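Local coordinates for protein D-psicose 3-epimerase (Agrobacterium tumefaciens, PDB 2HK0) that epimerises ketohexoses such as D-psicose and D-fructose at C3, probably with the help of a bound metal ion, at residues 170-176 and 205-210; 88-94 and 104-109; 236-240 and 295-299; 224-228 and 252-257. One frame throughout, in Å; residues are numbered along the deposited sequence.

Contact 1: residues 170-176 and 205-210; sequences EVLNRFE and FHMNIE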
loop_
_atom_site.group_PDB
_atom_site.type_symbol
_atom_site.label_atom_id
_atom_site.label_comp_id
_atom_site.label_asym_id
_atom_site.label_seq_id
_atom_site.Cartn_x
_atom_site.Cartn_y
_atom_site.Cartn_z
ATOM N N GLU A 170 -0.703 -0.784 -26.858
ATOM C CA GLU A 170 -0.578 -1.339 -25.511
ATOM C C GLU A 170 0.848 -1.528 -25.038
ATOM O O GLU A 170 1.682 -2.087 -25.750
ATOM C CB GLU A 170 -1.337 -2.672 -25.413
ATOM C CG GLU A 170 -1.404 -3.266 -23.999
ATOM C CD GLU A 170 -2.306 -4.506 -23.916
ATOM O OE1 GLU A 170 -2.495 -5.179 -24.954
ATOM O OE2 GLU A 170 -2.814 -4.815 -22.813
ATOM N N VAL A 171 1.116 -1.043 -23.828
ATOM C CA VAL A 171 2.433 -1.157 -23.198
ATOM C C VAL A 171 2.394 -2.507 -22.484
ATOM O O VAL A 171 1.480 -2.763 -21.703
ATOM C CB VAL A 171 2.651 0.008 -22.191
ATOM C CG1 VAL A 171 3.954 -0.179 -21.414
ATOM C CG2 VAL A 171 2.692 1.339 -22.957
ATOM N N LEU A 172 3.366 -3.370 -22.768
ATOM C CA LEU A 172 3.398 -4.720 -22.177
ATOM C C LEU A 172 4.623 -5.020 -21.309
ATOM O O LEU A 172 5.627 -4.312 -21.371
ATOM C CB LEU A 172 3.340 -5.763 -23.295
ATOM C CG LEU A 172 2.124 -5.745 -24.213
ATOM C CD1 LEU A 172 2.388 -6.668 -25.413
ATOM C CD2 LEU A 172 0.897 -6.200 -23.446
ATOM N N ASN A 173 4.545 -6.086 -20.512
ATOM C CA ASN A 173 5.668 -6.455 -19.653
ATOM C C ASN A 173 6.791 -7.108 -20.467
ATOM O O ASN A 173 6.563 -7.613 -21.562
ATOM C CB ASN A 173 5.197 -7.392 -18.536
ATOM C CG ASN A 173 4.866 -8.786 -19.040
ATOM O OD1 ASN A 173 5.762 -9.557 -19.416
ATOM N ND2 ASN A 173 3.582 -9.116 -19.055
ATOM N N ARG A 174 7.999 -7.097 -19.920
ATOM C CA ARG A 174 9.178 -7.639 -20.589
ATOM C C ARG A 174 9.043 -9.044 -21.196
ATOM O O ARG A 174 9.715 -9.364 -22.172
ATOM C CB ARG A 174 10.355 -7.647 -19.611
ATOM C CG ARG A 174 10.170 -8.624 -18.460
ATOM C CD ARG A 174 11.254 -8.403 -17.402
ATOM N NE ARG A 174 11.177 -7.042 -16.866
ATOM C CZ ARG A 174 12.137 -6.475 -16.157
ATOM N NH1 ARG A 174 13.247 -7.156 -15.891
ATOM N NH2 ARG A 174 12.000 -5.225 -15.742
ATOM N N PHE A 175 8.205 -9.890 -20.611
ATOM C CA PHE A 175 8.048 -11.250 -21.132
ATOM C C PHE A 175 7.226 -11.335 -22.423
ATOM O O PHE A 175 7.295 -12.340 -23.127
ATOM C CB PHE A 175 7.409 -12.143 -20.058
ATOM C CG PHE A 175 8.216 -12.228 -18.788
ATOM C CD1 PHE A 175 9.341 -13.048 -18.713
ATOM C CD2 PHE A 175 7.856 -11.476 -17.670
ATOM C CE1 PHE A 175 10.101 -13.122 -17.531
ATOM C CE2 PHE A 175 8.599 -11.540 -16.496
ATOM C CZ PHE A 175 9.727 -12.365 -16.418
ATOM N N GLU A 176 6.482 -10.275 -22.746
ATOM C CA GLU A 176 5.612 -10.278 -23.922
ATOM C C GLU A 176 5.993 -9.275 -25.011
ATOM O O GLU A 176 5.534 -9.380 -26.144
ATOM C CB GLU A 176 4.149 -10.067 -23.462
ATOM C CG GLU A 176 3.701 -11.152 -22.473
ATOM C CD GLU A 176 2.276 -10.988 -21.957
ATOM O OE1 GLU A 176 1.350 -10.866 -22.779
ATOM O OE2 GLU A 176 2.081 -10.987 -20.722
ATOM N N PHE A 205 -2.050 -5.273 -15.212
ATOM C CA PHE A 205 -1.236 -6.480 -15.113
ATOM C C PHE A 205 0.214 -6.209 -15.550
ATOM O O PHE A 205 1.172 -6.673 -14.906
ATOM C CB PHE A 205 -1.839 -7.602 -15.979
ATOM C CG PHE A 205 -0.954 -8.837 -16.103
ATOM C CD1 PHE A 205 -0.731 -9.675 -15.010
ATOM C CD2 PHE A 205 -0.346 -9.149 -17.317
ATOM C CE1 PHE A 205 0.092 -10.815 -15.125
ATOM C CE2 PHE A 205 0.480 -10.290 -17.447
ATOM C CZ PHE A 205 0.694 -11.119 -16.345
ATOM N N HIS A 206 0.371 -5.452 -16.633
ATOM C CA HIS A 206 1.692 -5.161 -17.174
ATOM C C HIS A 206 2.377 -4.063 -16.377
ATOM O O HIS A 206 3.586 -4.115 -16.137
ATOM C CB HIS A 206 1.570 -4.769 -18.652
ATOM C CG HIS A 206 0.956 -5.838 -19.505
ATOM N ND1 HIS A 206 1.544 -7.068 -19.683
ATOM C CD2 HIS A 206 -0.199 -5.871 -20.214
ATOM C CE1 HIS A 206 0.780 -7.817 -20.463
ATOM N NE2 HIS A 206 -0.284 -7.114 -20.798
HETATM N N MSE A 207 1.601 -3.065 -15.975
HETATM C CA MSE A 207 2.157 -1.979 -15.174
HETATM C C MSE A 207 2.723 -2.545 -13.860
HETATM O O MSE A 207 3.750 -2.081 -13.363
HETATM C CB MSE A 207 1.071 -0.953 -14.833
HETATM C CG MSE A 207 0.471 -0.215 -15.991
HETATM SE SE MSE A 207 -0.903 1.011 -15.289
HETATM C CE MSE A 207 -2.425 -0.033 -15.539
ATOM N N ASN A 208 2.039 -3.550 -13.303
ATOM C CA ASN A 208 2.451 -4.159 -12.041
ATOM C C ASN A 208 3.883 -4.673 -12.095
ATOM O O ASN A 208 4.582 -4.684 -11.088
ATOM C CB ASN A 208 1.515 -5.314 -11.660
ATOM C CG ASN A 208 1.806 -5.859 -10.270
ATOM O OD1 ASN A 208 1.691 -5.137 -9.281
ATOM N ND2 ASN A 208 2.193 -7.128 -10.192
ATOM N N ILE A 209 4.322 -5.104 -13.267
ATOM C CA ILE A 209 5.676 -5.612 -13.386
ATOM C C ILE A 209 6.700 -4.511 -13.698
ATOM O O ILE A 209 7.684 -4.334 -12.968
ATOM C CB ILE A 209 5.764 -6.671 -14.497
ATOM C CG1 ILE A 209 4.849 -7.856 -14.158
ATOM C CG2 ILE A 209 7.235 -7.101 -14.703
ATOM C CD1 ILE A 209 4.708 -8.874 -15.282
ATOM N N GLU A 210 6.432 -3.739 -14.750
ATOM C CA GLU A 210 7.377 -2.728 -15.221
ATOM C C GLU A 210 7.432 -1.329 -14.606
ATOM O O GLU A 210 8.509 -0.744 -14.512
ATOM C CB GLU A 210 7.192 -2.565 -16.734
ATOM C CG GLU A 210 7.302 -3.870 -17.520
ATOM C CD GLU A 210 8.645 -4.572 -17.330
ATOM O OE1 GLU A 210 9.628 -3.907 -16.920
ATOM O OE2 GLU A 210 8.721 -5.788 -17.603
HETATM O O HOH W 1 -2.653 -7.869 -22.251
#
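H206, N173 and E210 carry this contact between the loop that follows a barrel strand and a short helix. The H206 imidazole stands among the loop side chains. N173 ND2 donates to H206 ND1 at 3.0 Å, in the ring plane, though the bond is bent (136°). N173 ND2 also donates to E176 OE2 (2.9 Å), while N173 OD1 accepts from F175 N in an Asx turn, so both ends of the amide are held and its rotation is fixed. L172 CD2 lies over one face of the H206 ring, 3.4 Å from its centroid, a CH-pi contact; F205 CD2 lies over the opposite face, toward the rim. A water at the ring edge links H206 NE2 and E170 OE2. One helical turn on, E210 is bent at chi2 (-59°), which turns its carboxylate to the R174 guanidinium, nearly coplanar with it. In a side-on salt bridge, R174 NE donates to the syn lone pair of E210 OE2 at 2.9 Å, and R174 NH2 reaches E210 OE1 at 3.0 Å. R174 N adds a third bond to OE2. R281 of a second subunit also bridges to OE1. The loop leaves strand 166-170 here, with V171 against strand 198-203, and helix 204-210 starts directly after that neighbouring strand.

Contact 2: residues 88-94 and 104-109; sequences PSKTKNL and AGKAFF
K92 has its CG anti to the carbonyl carbon (chi1 -57°) and an extended chain beyond, which carries its methylenes across helix 99-118, over A104 and F108; L94, with CG likewise beside its backbone N (chi1 -46°), sends its two methyls to the same helix further along. This is a beta-alpha loop of the TIM barrel folding back on the helix it leads into. K92 CG meets A104 CB at 4.1 Å. K92 CD touches F108 CB (4.1 Å), the two side chains crossing at about a right angle. Between A104 and F108 sits G105, whose bare CA lets the loop backbone come in close: K92 C is 3.7 Å from G105 CA. L94 straddles the next part of the helix, with CD2 against K106 N and CD1 3.8 Å from F109 CE1. P88 adds its CG to F109 CZ, also at 3.8 Å, the proline and leucine side chains both crossing F109 obliquely. The loop holds its own shape. S89 and K92 pair through two backbone bonds, and N93 ND2 donates to S89 O at 3.0 Å, while N93 OD1 accepts from S95 N and S96 N. I153 and I156 of helix 142-162 pack on L94 from outside the contact. The contact itself has no hydrogen bond across it, and the buried N93 N, lying 3.6 Å from G105 CA, has no polar partner.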
loop_
_atom_site.group_PDB
_atom_site.type_symbol
_atom_site.label_atom_id
_atom_site.label_comp_id
_atom_site.label_asym_id
_atom_site.label_seq_id
_atom_site.Cartn_x
_atom_site.Cartn_y
_atom_site.Cartn_z
ATOM N N PRO A 88 -1.567 -8.999 -33.944
ATOM C CA PRO A 88 -0.871 -9.315 -35.194
ATOM C C PRO A 88 -0.083 -10.615 -35.029
ATOM O O PRO A 88 0.264 -10.991 -33.911
ATOM C CB PRO A 88 0.047 -8.110 -35.395
ATOM C CG PRO A 88 -0.637 -7.008 -34.627
ATOM C CD PRO A 88 -1.086 -7.728 -33.385
ATOM N N SER A 89 0.208 -11.286 -36.141
ATOM C CA SER A 89 0.947 -12.546 -36.105
ATOM C C SER A 89 2.353 -12.378 -36.651
ATOM O O SER A 89 2.700 -11.321 -37.172
ATOM C CB SER A 89 0.211 -13.615 -36.921
ATOM O OG SER A 89 0.372 -13.392 -38.310
ATOM N N LYS A 90 3.160 -13.430 -36.536
ATOM C CA LYS A 90 4.535 -13.401 -37.023
ATOM C C LYS A 90 4.606 -13.150 -38.522
ATOM O O LYS A 90 5.546 -12.536 -39.004
ATOM C CB LYS A 90 5.259 -14.717 -36.704
ATOM C CG LYS A 90 5.267 -15.068 -35.224
ATOM C CD LYS A 90 6.240 -16.197 -34.891
ATOM C CE LYS A 90 6.310 -16.425 -33.372
ATOM N NZ LYS A 90 7.423 -17.343 -32.969
ATOM N N THR A 91 3.604 -13.620 -39.257
ATOM C CA THR A 91 3.578 -13.447 -40.709
ATOM C C THR A 91 2.861 -12.175 -41.181
ATOM O O THR A 91 3.006 -11.767 -42.329
ATOM C CB THR A 91 2.922 -14.667 -41.376
ATOM O OG1 THR A 91 1.655 -14.917 -40.758
ATOM C CG2 THR A 91 3.803 -15.896 -41.215
ATOM N N LYS A 92 2.080 -11.557 -40.299
ATOM C CA LYS A 92 1.363 -10.331 -40.647
ATOM C C LYS A 92 1.486 -9.324 -39.512
ATOM O O LYS A 92 0.697 -9.356 -38.570
ATOM C CB LYS A 92 -0.122 -10.626 -40.904
ATOM C CG LYS A 92 -0.365 -11.660 -41.982
ATOM C CD LYS A 92 -1.848 -11.870 -42.232
ATOM C CE LYS A 92 -2.080 -12.944 -43.286
ATOM N NZ LYS A 92 -3.535 -13.173 -43.495
ATOM N N ASN A 93 2.480 -8.445 -39.592
ATOM C CA ASN A 93 2.680 -7.440 -38.553
ATOM C C ASN A 93 3.462 -6.283 -39.128
ATOM O O ASN A 93 4.113 -6.424 -40.168
ATOM C CB ASN A 93 3.434 -8.034 -37.365
ATOM C CG ASN A 93 4.871 -8.365 -37.695
ATOM O OD1 ASN A 93 5.693 -7.470 -37.921
ATOM N ND2 ASN A 93 5.188 -9.654 -37.725
ATOM N N LEU A 94 3.419 -5.150 -38.434
ATOM C CA LEU A 94 4.074 -3.927 -38.893
ATOM C C LEU A 94 5.516 -3.702 -38.458
ATOM O O LEU A 94 6.149 -2.737 -38.881
ATOM C CB LEU A 94 3.239 -2.719 -38.455
ATOM C CG LEU A 94 1.732 -2.825 -38.704
ATOM C CD1 LEU A 94 0.996 -1.691 -38.014
ATOM C CD2 LEU A 94 1.471 -2.825 -40.201
ATOM N N ALA A 104 1.911 -7.420 -45.745
ATOM C CA ALA A 104 0.788 -8.276 -45.386
ATOM C C ALA A 104 0.141 -7.761 -44.094
ATOM O O ALA A 104 -1.076 -7.846 -43.917
ATOM C CB ALA A 104 1.256 -9.720 -45.217
ATOM N N GLY A 105 0.955 -7.222 -43.192
ATOM C CA GLY A 105 0.412 -6.691 -41.949
ATOM C C GLY A 105 -0.463 -5.484 -42.244
ATOM O O GLY A 105 -1.555 -5.341 -41.694
ATOM N N LYS A 106 0.016 -4.608 -43.125
ATOM C CA LYS A 106 -0.745 -3.417 -43.483
ATOM C C LYS A 106 -2.062 -3.818 -44.142
ATOM O O LYS A 106 -3.117 -3.226 -43.854
ATOM C CB LYS A 106 0.063 -2.527 -44.421
ATOM C CG LYS A 106 -0.689 -1.283 -44.854
ATOM C CD LYS A 106 0.164 -0.393 -45.725
ATOM C CE LYS A 106 -0.550 0.914 -46.017
ATOM N NZ LYS A 106 0.267 1.773 -46.905
ATOM N N ALA A 107 -2.008 -4.823 -45.016
ATOM C CA ALA A 107 -3.209 -5.312 -45.690
ATOM C C ALA A 107 -4.150 -5.920 -44.658
ATOM O O ALA A 107 -5.359 -5.728 -44.733
ATOM C CB ALA A 107 -2.850 -6.353 -46.743
ATOM N N PHE A 108 -3.597 -6.666 -43.704
ATOM C CA PHE A 108 -4.393 -7.277 -42.636
ATOM C C PHE A 108 -5.106 -6.205 -41.786
ATOM O O PHE A 108 -6.271 -6.350 -41.424
ATOM C CB PHE A 108 -3.494 -8.134 -41.736
ATOM C CG PHE A 108 -4.079 -8.409 -40.371
ATOM C CD1 PHE A 108 -5.140 -9.298 -40.210
ATOM C CD2 PHE A 108 -3.560 -7.776 -39.242
ATOM C CE1 PHE A 108 -5.673 -9.557 -38.937
ATOM C CE2 PHE A 108 -4.085 -8.025 -37.971
ATOM C CZ PHE A 108 -5.144 -8.920 -37.820
ATOM N N PHE A 109 -4.402 -5.135 -41.445
ATOM C CA PHE A 109 -5.017 -4.086 -40.652
ATOM C C PHE A 109 -6.146 -3.380 -41.389
ATOM O O PHE A 109 -7.214 -3.151 -40.824
ATOM C CB PHE A 109 -3.977 -3.055 -40.205
ATOM C CG PHE A 109 -3.355 -3.367 -38.877
ATOM C CD1 PHE A 109 -2.167 -4.094 -38.793
ATOM C CD2 PHE A 109 -3.966 -2.947 -37.699
ATOM C CE1 PHE A 109 -1.595 -4.395 -37.552
ATOM C CE2 PHE A 109 -3.400 -3.242 -36.449
ATOM C CZ PHE A 109 -2.217 -3.966 -36.377
#

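Contact 3: residues 236-240 and 295-299; sequences RVPGK and DARNA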
loop_
_atom_site.group_PDB
_atom_site.type_symbol
_atom_site.label_atom_id
_atom_site.label_comp_id
_atom_site.label_asym_id
_atom_site.label_seq_id
_atom_site.Cartn_x
_atom_site.Cartn_y
_atom_site.Cartn_z
ATOM N N ARG A 236 -6.805 -12.038 -11.641
ATOM C CA ARG A 236 -8.147 -12.268 -11.122
ATOM C C ARG A 236 -8.917 -10.972 -11.400
ATOM O O ARG A 236 -8.319 -9.956 -11.768
ATOM C CB ARG A 236 -8.106 -12.527 -9.617
ATOM C CG ARG A 236 -7.533 -13.901 -9.236
ATOM C CD ARG A 236 -7.368 -13.970 -7.725
ATOM N NE ARG A 236 -6.294 -13.074 -7.340
ATOM C CZ ARG A 236 -6.102 -12.604 -6.114
ATOM N NH1 ARG A 236 -6.928 -12.946 -5.124
ATOM N NH2 ARG A 236 -5.073 -11.795 -5.886
ATOM N N VAL A 237 -10.232 -11.004 -11.226
ATOM C CA VAL A 237 -11.036 -9.824 -11.471
ATOM C C VAL A 237 -10.679 -8.733 -10.474
ATOM O O VAL A 237 -10.277 -9.003 -9.343
ATOM C CB VAL A 237 -12.543 -10.130 -11.360
ATOM C CG1 VAL A 237 -12.918 -11.283 -12.293
ATOM C CG2 VAL A 237 -12.894 -10.465 -9.932
ATOM N N PRO A 238 -10.800 -7.473 -10.900
ATOM C CA PRO A 238 -10.490 -6.331 -10.041
ATOM C C PRO A 238 -11.251 -6.377 -8.715
ATOM O O PRO A 238 -12.454 -6.644 -8.679
ATOM C CB PRO A 238 -10.900 -5.145 -10.898
ATOM C CG PRO A 238 -10.585 -5.637 -12.308
ATOM C CD PRO A 238 -11.162 -7.039 -12.261
ATOM N N GLY A 239 -10.536 -6.123 -7.626
ATOM C CA GLY A 239 -11.157 -6.138 -6.315
ATOM C C GLY A 239 -10.815 -7.378 -5.500
ATOM O O GLY A 239 -11.007 -7.386 -4.273
ATOM N N LYS A 240 -10.322 -8.427 -6.160
ATOM C CA LYS A 240 -9.962 -9.663 -5.459
ATOM C C LYS A 240 -8.561 -9.555 -4.843
ATOM O O LYS A 240 -8.189 -10.355 -3.970
ATOM C CB LYS A 240 -9.943 -10.845 -6.438
ATOM C CG LYS A 240 -11.288 -11.225 -7.062
ATOM C CD LYS A 240 -12.116 -12.059 -6.091
ATOM C CE LYS A 240 -13.270 -12.773 -6.804
ATOM N NZ LYS A 240 -14.045 -13.572 -5.811
ATOM N N ASP A 295 -18.610 -12.943 -9.769
ATOM C CA ASP A 295 -17.324 -12.260 -9.598
ATOM C C ASP A 295 -17.256 -11.075 -10.579
ATOM O O ASP A 295 -16.852 -9.976 -10.212
ATOM C CB ASP A 295 -16.156 -13.210 -9.877
ATOM C CG ASP A 295 -15.880 -14.159 -8.728
ATOM O OD1 ASP A 295 -16.319 -13.884 -7.596
ATOM O OD2 ASP A 295 -15.197 -15.175 -8.950
ATOM N N ALA A 296 -17.655 -11.307 -11.828
ATOM C CA ALA A 296 -17.639 -10.247 -12.842
ATOM C C ALA A 296 -18.533 -9.088 -12.399
ATOM O O ALA A 296 -18.135 -7.922 -12.429
ATOM C CB ALA A 296 -18.113 -10.794 -14.191
ATOM N N ARG A 297 -19.745 -9.422 -11.974
ATOM C CA ARG A 297 -20.702 -8.417 -11.526
ATOM C C ARG A 297 -20.174 -7.641 -10.310
ATOM O O ARG A 297 -20.337 -6.411 -10.224
ATOM C CB ARG A 297 -22.029 -9.108 -11.186
ATOM C CG ARG A 297 -23.273 -8.278 -11.376
ATOM C CD ARG A 297 -24.428 -9.214 -11.766
ATOM N NE ARG A 297 -24.342 -10.462 -11.017
ATOM C CZ ARG A 297 -24.879 -11.623 -11.388
ATOM N NH1 ARG A 297 -25.573 -11.729 -12.515
ATOM N NH2 ARG A 297 -24.678 -12.699 -10.639
ATOM N N ASN A 298 -19.528 -8.340 -9.377
ATOM C CA ASN A 298 -19.015 -7.650 -8.194
ATOM C C ASN A 298 -17.798 -6.789 -8.557
ATOM O O ASN A 298 -17.629 -5.690 -8.019
ATOM C CB ASN A 298 -18.661 -8.656 -7.071
ATOM C CG ASN A 298 -19.902 -9.362 -6.503
ATOM O OD1 ASN A 298 -20.998 -8.798 -6.503
ATOM N ND2 ASN A 298 -19.728 -10.590 -6.015
ATOM N N ALA A 299 -16.958 -7.282 -9.469
ATOM C CA ALA A 299 -15.779 -6.522 -9.879
ATOM C C ALA A 299 -16.220 -5.247 -10.596
ATOM O O ALA A 299 -15.572 -4.207 -10.460
ATOM C CB ALA A 299 -14.875 -7.356 -10.788
#
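K240 reaches from a loop after strand 225-230 to D295 on the long C-terminal helix. Its CB lies beside V237 O, the carbonyl that accepts from K240 N to close a type II beta turn through P238 and G239. Its CG packs closely on V237 CG2. The chain bends at chi2 (-80°) and is extended beyond, so that CD and CE run on past the same valine toward the helix. K240 CE comes within 3.3 Å of D295 OD1. At the tip, K240 NZ donates to D295 OD1 at 2.9 Å in a salt bridge; it approaches from above the carboxylate plane (56° out of it), and the two side chains cross at about a right angle. K291 NZ bridges to D295 OD1 as well, so two lysines serve one carboxylate oxygen. F305 of a third subunit packs on K240. One turn along the helix, A299 CB fits against the turn itself: V237 CB is 3.7 Å away, P238 CD 4.0 Å, and P238 O 3.3 Å. That carbonyl oxygen is buried without a hydrogen-bond partner, although A299 CA makes a CA-H...O contact with it. The contact thus lays the loop between strand 225-230 and helix 245-254 against helix 289-307, beside strand 260-263, whose M263 touches both P238 and A299.

Contact 4: residues 224-228 and 252-257; sequences LLGHF and LRDINY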
loop_
_atom_site.group_PDB
_atom_site.type_symbol
_atom_site.label_atom_id
_atom_site.label_comp_id
_atom_site.label_asym_id
_atom_site.label_seq_id
_atom_site.Cartn_x
_atom_site.Cartn_y
_atom_site.Cartn_z
ATOM N N LEU A 224 -2.803 11.337 -23.717
ATOM C CA LEU A 224 -2.639 10.273 -24.715
ATOM C C LEU A 224 -3.213 8.909 -24.303
ATOM O O LEU A 224 -3.177 7.958 -25.098
ATOM C CB LEU A 224 -1.159 10.094 -25.079
ATOM C CG LEU A 224 -0.537 11.288 -25.823
ATOM C CD1 LEU A 224 0.944 11.019 -26.107
ATOM C CD2 LEU A 224 -1.310 11.539 -27.119
ATOM N N LEU A 225 -3.741 8.802 -23.083
ATOM C CA LEU A 225 -4.295 7.523 -22.632
ATOM C C LEU A 225 -5.608 7.339 -23.376
ATOM O O LEU A 225 -6.560 8.090 -23.141
ATOM C CB LEU A 225 -4.574 7.537 -21.122
ATOM C CG LEU A 225 -4.350 6.266 -20.272
ATOM C CD1 LEU A 225 -5.452 6.151 -19.243
ATOM C CD2 LEU A 225 -4.254 5.039 -21.080
ATOM N N GLY A 226 -5.667 6.341 -24.253
ATOM C CA GLY A 226 -6.886 6.113 -25.012
ATOM C C GLY A 226 -7.685 4.873 -24.650
ATOM O O GLY A 226 -8.852 4.769 -25.018
ATOM N N HIS A 227 -7.069 3.940 -23.924
ATOM C CA HIS A 227 -7.732 2.694 -23.531
ATOM C C HIS A 227 -7.026 2.165 -22.269
ATOM O O HIS A 227 -5.845 2.449 -22.047
ATOM C CB HIS A 227 -7.634 1.687 -24.685
ATOM C CG HIS A 227 -8.711 0.649 -24.683
ATOM N ND1 HIS A 227 -10.034 0.946 -24.426
ATOM C CD2 HIS A 227 -8.667 -0.682 -24.943
ATOM C CE1 HIS A 227 -10.759 -0.155 -24.526
ATOM N NE2 HIS A 227 -9.953 -1.158 -24.840
ATOM N N PHE A 228 -7.740 1.403 -21.448
ATOM C CA PHE A 228 -7.193 0.915 -20.179
ATOM C C PHE A 228 -7.711 -0.485 -19.842
ATOM O O PHE A 228 -8.912 -0.755 -19.935
ATOM C CB PHE A 228 -7.610 1.897 -19.070
ATOM C CG PHE A 228 -6.836 1.765 -17.774
ATOM C CD1 PHE A 228 -5.483 2.063 -17.716
ATOM C CD2 PHE A 228 -7.496 1.432 -16.589
ATOM C CE1 PHE A 228 -4.788 2.041 -16.498
ATOM C CE2 PHE A 228 -6.818 1.403 -15.358
ATOM C CZ PHE A 228 -5.464 1.709 -15.311
ATOM N N LEU A 252 -6.554 8.318 -12.776
ATOM C CA LEU A 252 -7.465 8.383 -13.920
ATOM C C LEU A 252 -8.278 9.686 -13.831
ATOM O O LEU A 252 -8.472 10.373 -14.833
ATOM C CB LEU A 252 -8.393 7.148 -13.952
ATOM C CG LEU A 252 -7.690 5.811 -14.247
ATOM C CD1 LEU A 252 -8.710 4.674 -14.201
ATOM C CD2 LEU A 252 -7.013 5.850 -15.623
ATOM N N ARG A 253 -8.737 10.036 -12.631
ATOM C CA ARG A 253 -9.479 11.283 -12.474
ATOM C C ARG A 253 -8.565 12.503 -12.685
ATOM O O ARG A 253 -8.985 13.491 -13.285
ATOM C CB ARG A 253 -10.157 11.347 -11.101
ATOM C CG ARG A 253 -11.638 10.939 -11.145
ATOM C CD ARG A 253 -11.931 9.594 -10.472
ATOM N NE ARG A 253 -11.813 9.682 -9.017
ATOM C CZ ARG A 253 -11.663 8.635 -8.212
ATOM N NH1 ARG A 253 -11.616 7.406 -8.712
ATOM N NH2 ARG A 253 -11.543 8.819 -6.904
ATOM N N ASP A 254 -7.318 12.427 -12.219
ATOM C CA ASP A 254 -6.360 13.527 -12.401
ATOM C C ASP A 254 -6.246 13.867 -13.887
ATOM O O ASP A 254 -6.152 15.037 -14.256
ATOM C CB ASP A 254 -4.947 13.157 -11.926
ATOM C CG ASP A 254 -4.757 13.281 -10.420
ATOM O OD1 ASP A 254 -5.543 14.003 -9.765
ATOM O OD2 ASP A 254 -3.790 12.656 -9.897
ATOM N N ILE A 255 -6.235 12.848 -14.746
ATOM C CA ILE A 255 -6.110 13.114 -16.176
ATOM C C ILE A 255 -7.449 13.238 -16.894
ATOM O O ILE A 255 -7.498 13.266 -18.134
ATOM C CB ILE A 255 -5.254 12.030 -16.880
ATOM C CG1 ILE A 255 -5.968 10.679 -16.860
ATOM C CG2 ILE A 255 -3.910 11.916 -16.190
ATOM C CD1 ILE A 255 -5.271 9.616 -17.742
ATOM N N ASN A 256 -8.530 13.316 -16.122
ATOM C CA ASN A 256 -9.867 13.428 -16.690
ATOM C C ASN A 256 -10.174 12.306 -17.687
ATOM O O ASN A 256 -10.803 12.545 -18.727
ATOM C CB ASN A 256 -10.044 14.772 -17.414
ATOM C CG ASN A 256 -9.999 15.952 -16.474
ATOM O OD1 ASN A 256 -10.627 15.937 -15.417
ATOM N ND2 ASN A 256 -9.265 16.995 -16.860
ATOM N N TYR A 257 -9.742 11.087 -17.380
ATOM C CA TYR A 257 -10.003 9.975 -18.280
ATOM C C TYR A 257 -11.507 9.708 -18.386
ATOM O O TYR A 257 -12.188 9.521 -17.370
ATOM C CB TYR A 257 -9.309 8.708 -17.777
ATOM C CG TYR A 257 -9.387 7.550 -18.737
ATOM C CD1 TYR A 257 -8.732 7.602 -19.961
ATOM C CD2 TYR A 257 -10.099 6.399 -18.415
ATOM C CE1 TYR A 257 -8.782 6.532 -20.849
ATOM C CE2 TYR A 257 -10.154 5.313 -19.295
ATOM C CZ TYR A 257 -9.490 5.392 -20.508
ATOM O OH TYR A 257 -9.516 4.332 -21.381
#
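In the beta-alpha-beta unit of strand 225-230, helix 245-254 and strand 260-263, L225 and F228 of the first strand meet the end of the helix and the turn after it. L225 CD1 is the hub: it lies over one face of the Y257 ring, 4.0 Å from the centroid in a CH-pi contact, and also touches I255 CD1 at 3.8 Å and L252 CD2 at 4.0 Å. The Y257 ring, its CG anti to the backbone N (chi1 -173°), reaches across to the strand backbone, where L225 O lies in plane at its edge, 3.6 Å from CE1. Y257 OH comes 3.2 Å from H227 CA, but its hydrogen bond goes to A260 O, on the next strand. F228 takes L252 CD2 over the centre of one ring face, and its CE2 meets L252 CD1 at 4.0 Å. I218 of helix 214-221 packs on F228, L252 and I255 alike. The helix ends in a Schellman motif: N256, at positive phi, is the C-prime residue, and Y257 N returns to L252 O at 2.9 Å. Apolar packing of helix on strand, followed by a tight turn into the next parallel strand, is typical of the TIM barrel.

How the contacts relate
From the N terminus, contact 2 closes the first and shortest loop, folding the segment after strand 81-85 onto helix 99-118. Contact 1 follows in series, bringing the loop after strand 166-170 to the short helix after strand 198-203. Contacts 4 and 3 then cross: 252-257 falls between 236-240 and 295-299, so the two loops overlap along the chain, contact 4 tying strand 225-230 to the end of helix 245-254 and contact 3 the loop between them to helix 289-307. Contacts 1 and 4 touch, selenomethionine M207 CE lying 3.3 Å from F228 CE1. Contact 2 lies across the chain's centre from contacts 3 and 4, its centre about 34 Å from that of contact 3. Contacts 1 and 3 both reach the second subunit.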